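Local coordinates for protein gene activator AphA (PDB 1YG2) that probably binds DNA through a winged-helix domain and activates virulence gene expression in Vibrio cholerae, at residues Leu8-Gly18 / Val68-Leu79. Residues are numbered along the deposited sequence; the frame is centred on the assembly and turned at random.
Sequences LTVLSTRDATG and VYSITQAGRSAL
Ala16 and Tyr69 pair their backbones as a single antiparallel, hydrogen-bonded bridge, the device by which a winged helix ties the turn after its first helix to the second strand of its wing. Tyr69 N donates to Ala16 O at 2.7 Å, and Ala16 N returns a bond to Tyr69 O. Strand 69-71 pairs on with strand 53-55, so Ala16 joins the outer side of this two-stranded sheet by one bridge, much as the short first strand of a winged helix does. With CG held anti to its carbonyl carbon (chi1 -71°), the Tyr69 ring turns an edge to this turn: Ala16 O and Gly18 N lie near its plane, Gly18 N 3.7 Å from CD1. Next along, Ser70 swings OG anti to its backbone N (chi1 -178°) and donates to Asp15 OD1 at 2.6 Å, approaching from above the carboxylate plane. A water also donates to OD1 and to Leu11 O while accepting from Ile71 N, thus bridging the backbones of helix and strand. Beyond the bridge, helix 8-13 crosses strand 69-71 at right angles and packs by its apolar side chains. The CB atoms of Leu11 and Ile71 meet at 3.9 Å, while Leu11 CD2 lies 3.6 Å from Tyr69 O. Leu8 divides its methyls between strand and helix, CD2 against Ile71 CG1 and CD1, its own CD1 at Gly75 O; the missing side chain of Gly75 leaves room for Leu8 CD2 and Ile71 CG1. Val53, from the neighbouring strand, touches both leucines, and Ala102 and Gln106 of the second subunit pack on Thr9 and Leu79, bringing the dimer partner to this border. Thr9 OG1 bonds to His5 O within its own helix, and Leu79 CD1 rests 3.6 Å from that same hydroxyl oxygen.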
loop_
_atom_site.group_PDB
_atom_site.type_symbol
_atom_site.label_atom_id
_atom_site.label_comp_id
_atom_site.label_asym_id
_atom_site.label_seq_id
_atom_site.Cartn_x
_atom_site.Cartn_y
_atom_site.Cartn_z
ATOM N N LEU A 8 -18.974 8.512 8.495
ATOM C CA LEU A 8 -20.111 9.209 7.901
ATOM C C LEU A 8 -20.869 8.295 6.937
ATOM O O LEU A 8 -22.097 8.353 6.836
ATOM C CB LEU A 8 -19.639 10.470 7.169
ATOM C CG LEU A 8 -19.153 11.636 8.050
ATOM C CD1 LEU A 8 -18.787 12.842 7.197
ATOM C CD2 LEU A 8 -20.259 12.030 8.999
ATOM N N THR A 9 -20.132 7.451 6.225
ATOM C CA THR A 9 -20.738 6.528 5.265
ATOM C C THR A 9 -21.740 5.623 5.967
ATOM O O THR A 9 -22.850 5.400 5.485
ATOM C CB THR A 9 -19.673 5.644 4.601
ATOM O OG1 THR A 9 -18.689 6.477 3.979
ATOM C CG2 THR A 9 -20.312 4.729 3.557
ATOM N N VAL A 10 -21.345 5.096 7.113
ATOM C CA VAL A 10 -22.233 4.232 7.866
ATOM C C VAL A 10 -23.530 4.981 8.161
ATOM O O VAL A 10 -24.620 4.509 7.849
ATOM C CB VAL A 10 -21.590 3.817 9.204
ATOM C CG1 VAL A 10 -22.568 2.982 10.017
ATOM C CG2 VAL A 10 -20.312 3.050 8.951
ATOM N N LEU A 11 -23.397 6.164 8.748
ATOM C CA LEU A 11 -24.551 6.968 9.118
ATOM C C LEU A 11 -25.375 7.469 7.950
ATOM O O LEU A 11 -26.522 7.856 8.126
ATOM C CB LEU A 11 -24.102 8.154 9.986
ATOM C CG LEU A 11 -23.482 7.739 11.326
ATOM C CD1 LEU A 11 -22.913 8.949 12.049
ATOM C CD2 LEU A 11 -24.551 7.058 12.183
ATOM N N SER A 12 -24.806 7.469 6.754
ATOM C CA SER A 12 -25.560 7.948 5.600
ATOM C C SER A 12 -26.709 7.019 5.217
ATOM O O SER A 12 -27.661 7.443 4.571
ATOM C CB SER A 12 -24.640 8.141 4.397
ATOM O OG SER A 12 -23.728 9.190 4.646
ATOM N N THR A 13 -26.618 5.752 5.599
ATOM C CA THR A 13 -27.688 4.818 5.280
ATOM C C THR A 13 -28.735 4.831 6.396
ATOM O O THR A 13 -29.932 4.803 6.122
ATOM C CB THR A 13 -27.149 3.391 5.087
ATOM O OG1 THR A 13 -26.562 2.928 6.305
ATOM C CG2 THR A 13 -26.094 3.369 4.009
ATOM N N ARG A 14 -28.286 4.898 7.646
ATOM C CA ARG A 14 -29.201 4.928 8.787
ATOM C C ARG A 14 -28.516 5.390 10.067
ATOM O O ARG A 14 -27.295 5.299 10.196
ATOM C CB ARG A 14 -29.795 3.535 9.022
ATOM C CG ARG A 14 -28.754 2.428 9.171
ATOM C CD ARG A 14 -29.402 1.092 9.539
ATOM N NE ARG A 14 -28.466 -0.031 9.461
ATOM C CZ ARG A 14 -28.734 -1.266 9.884
ATOM N NH1 ARG A 14 -29.917 -1.550 10.423
ATOM N NH2 ARG A 14 -27.819 -2.223 9.767
ATOM N N ASP A 15 -29.306 5.881 11.018
ATOM C CA ASP A 15 -28.753 6.321 12.292
ATOM C C ASP A 15 -28.260 5.068 12.995
ATOM O O ASP A 15 -28.712 3.973 12.687
ATOM C CB ASP A 15 -29.827 7.004 13.143
ATOM C CG ASP A 15 -30.501 8.156 12.420
ATOM O OD1 ASP A 15 -29.791 8.965 11.791
ATOM O OD2 ASP A 15 -31.743 8.265 12.483
ATOM N N ALA A 16 -27.328 5.215 13.928
ATOM C CA ALA A 16 -26.813 4.056 14.634
ATOM C C ALA A 16 -26.180 4.451 15.951
ATOM O O ALA A 16 -25.682 5.565 16.097
ATOM C CB ALA A 16 -25.798 3.337 13.774
ATOM N N THR A 17 -26.203 3.528 16.906
ATOM C CA THR A 17 -25.618 3.761 18.218
ATOM C C THR A 17 -24.102 3.649 18.114
ATOM O O THR A 17 -23.574 3.172 17.108
ATOM C CB THR A 17 -26.105 2.720 19.244
ATOM O OG1 THR A 17 -25.639 1.421 18.860
ATOM C CG2 THR A 17 -27.623 2.699 19.300
ATOM N N GLY A 18 -23.407 4.087 19.156
ATOM C CA GLY A 18 -21.958 4.016 19.156
ATOM C C GLY A 18 -21.486 2.574 19.079
ATOM O O GLY A 18 -20.347 2.293 18.692
ATOM N N VAL A 68 -28.278 7.212 20.057
ATOM C CA VAL A 68 -28.287 7.075 18.604
ATOM C C VAL A 68 -27.648 8.249 17.856
ATOM O O VAL A 68 -28.091 9.389 17.975
ATOM C CB VAL A 68 -29.720 6.907 18.066
ATOM C CG1 VAL A 68 -29.723 7.061 16.555
ATOM C CG2 VAL A 68 -30.262 5.539 18.448
ATOM N N TYR A 69 -26.610 7.959 17.078
ATOM C CA TYR A 69 -25.946 8.997 16.304
ATOM C C TYR A 69 -26.637 9.154 14.961
ATOM O O TYR A 69 -27.171 8.194 14.411
ATOM C CB TYR A 69 -24.472 8.656 16.084
ATOM C CG TYR A 69 -23.631 8.764 17.329
ATOM C CD1 TYR A 69 -23.387 7.649 18.128
ATOM C CD2 TYR A 69 -23.098 9.988 17.723
ATOM C CE1 TYR A 69 -22.632 7.753 19.288
ATOM C CE2 TYR A 69 -22.343 10.105 18.881
ATOM C CZ TYR A 69 -22.112 8.983 19.660
ATOM O OH TYR A 69 -21.358 9.091 20.810
ATOM N N SER A 70 -26.625 10.371 14.436
ATOM C CA SER A 70 -27.255 10.653 13.157
ATOM C C SER A 70 -26.381 11.620 12.365
ATOM O O SER A 70 -25.754 12.506 12.946
ATOM C CB SER A 70 -28.632 11.270 13.395
ATOM O OG SER A 70 -29.289 11.520 12.171
ATOM N N ILE A 71 -26.333 11.457 11.047
ATOM C CA ILE A 71 -25.524 12.353 10.217
ATOM C C ILE A 71 -26.275 13.669 9.994
ATOM O O ILE A 71 -27.499 13.667 9.860
ATOM C CB ILE A 71 -25.213 11.719 8.847
ATOM C CG1 ILE A 71 -24.100 12.506 8.149
ATOM C CG2 ILE A 71 -26.471 11.691 7.976
ATOM C CD1 ILE A 71 -23.654 11.902 6.826
ATOM N N THR A 72 -25.554 14.790 9.972
ATOM C CA THR A 72 -26.196 16.091 9.753
ATOM C C THR A 72 -25.976 16.532 8.316
ATOM O O THR A 72 -25.228 15.896 7.580
ATOM C CB THR A 72 -25.610 17.183 10.655
ATOM O OG1 THR A 72 -24.229 17.388 10.321
ATOM C CG2 THR A 72 -25.738 16.793 12.122
ATOM N N GLN A 73 -26.627 17.616 7.918
ATOM C CA GLN A 73 -26.470 18.118 6.559
ATOM C C GLN A 73 -25.003 18.441 6.302
ATOM O O GLN A 73 -24.495 18.231 5.196
ATOM C CB GLN A 73 -27.316 19.374 6.341
ATOM C CG GLN A 73 -27.135 19.983 4.956
ATOM C CD GLN A 73 -27.415 18.967 3.852
ATOM O OE1 GLN A 73 -28.195 18.039 4.047
ATOM N NE2 GLN A 73 -26.794 19.146 2.691
ATOM N N ALA A 74 -24.320 18.952 7.324
ATOM C CA ALA A 74 -22.901 19.285 7.197
ATOM C C ALA A 74 -22.137 17.982 6.976
ATOM O O ALA A 74 -21.240 17.905 6.137
ATOM C CB ALA A 74 -22.400 19.976 8.459
ATOM N N GLY A 75 -22.505 16.959 7.744
ATOM C CA GLY A 75 -21.866 15.663 7.598
ATOM C C GLY A 75 -22.095 15.148 6.182
ATOM O O GLY A 75 -21.182 14.628 5.540
ATOM N N ARG A 76 -23.313 15.307 5.677
ATOM C CA ARG A 76 -23.620 14.842 4.330
ATOM C C ARG A 76 -22.828 15.623 3.286
ATOM O O ARG A 76 -22.345 15.060 2.297
ATOM C CB ARG A 76 -25.128 14.953 4.051
ATOM C CG ARG A 76 -25.978 13.908 4.796
ATOM C CD ARG A 76 -27.404 13.835 4.249
ATOM N NE ARG A 76 -28.223 14.970 4.667
ATOM C CZ ARG A 76 -28.785 15.093 5.867
ATOM N NH1 ARG A 76 -28.630 14.145 6.781
ATOM N NH2 ARG A 76 -29.490 16.179 6.162
ATOM N N SER A 77 -22.676 16.917 3.522
ATOM C CA SER A 77 -21.939 17.765 2.601
ATOM C C SER A 77 -20.461 17.366 2.568
ATOM O O SER A 77 -19.856 17.294 1.502
ATOM C CB SER A 77 -22.094 19.234 3.012
ATOM O OG SER A 77 -21.335 20.080 2.173
ATOM N N ALA A 78 -19.883 17.093 3.733
ATOM C CA ALA A 78 -18.475 16.700 3.809
ATOM C C ALA A 78 -18.232 15.339 3.147
ATOM O O ALA A 78 -17.192 15.124 2.522
ATOM C CB ALA A 78 -18.015 16.654 5.275
ATOM N N LEU A 79 -19.187 14.425 3.299
ATOM C CA LEU A 79 -19.064 13.095 2.703
ATOM C C LEU A 79 -19.065 13.249 1.181
ATOM O O LEU A 79 -18.263 12.632 0.485
ATOM C CB LEU A 79 -20.228 12.192 3.147
ATOM C CG LEU A 79 -20.239 10.743 2.648
ATOM C CD1 LEU A 79 -19.020 9.990 3.186
ATOM C CD2 LEU A 79 -21.527 10.063 3.097
HETATM O O HOH W 1 -27.593 8.976 10.401
#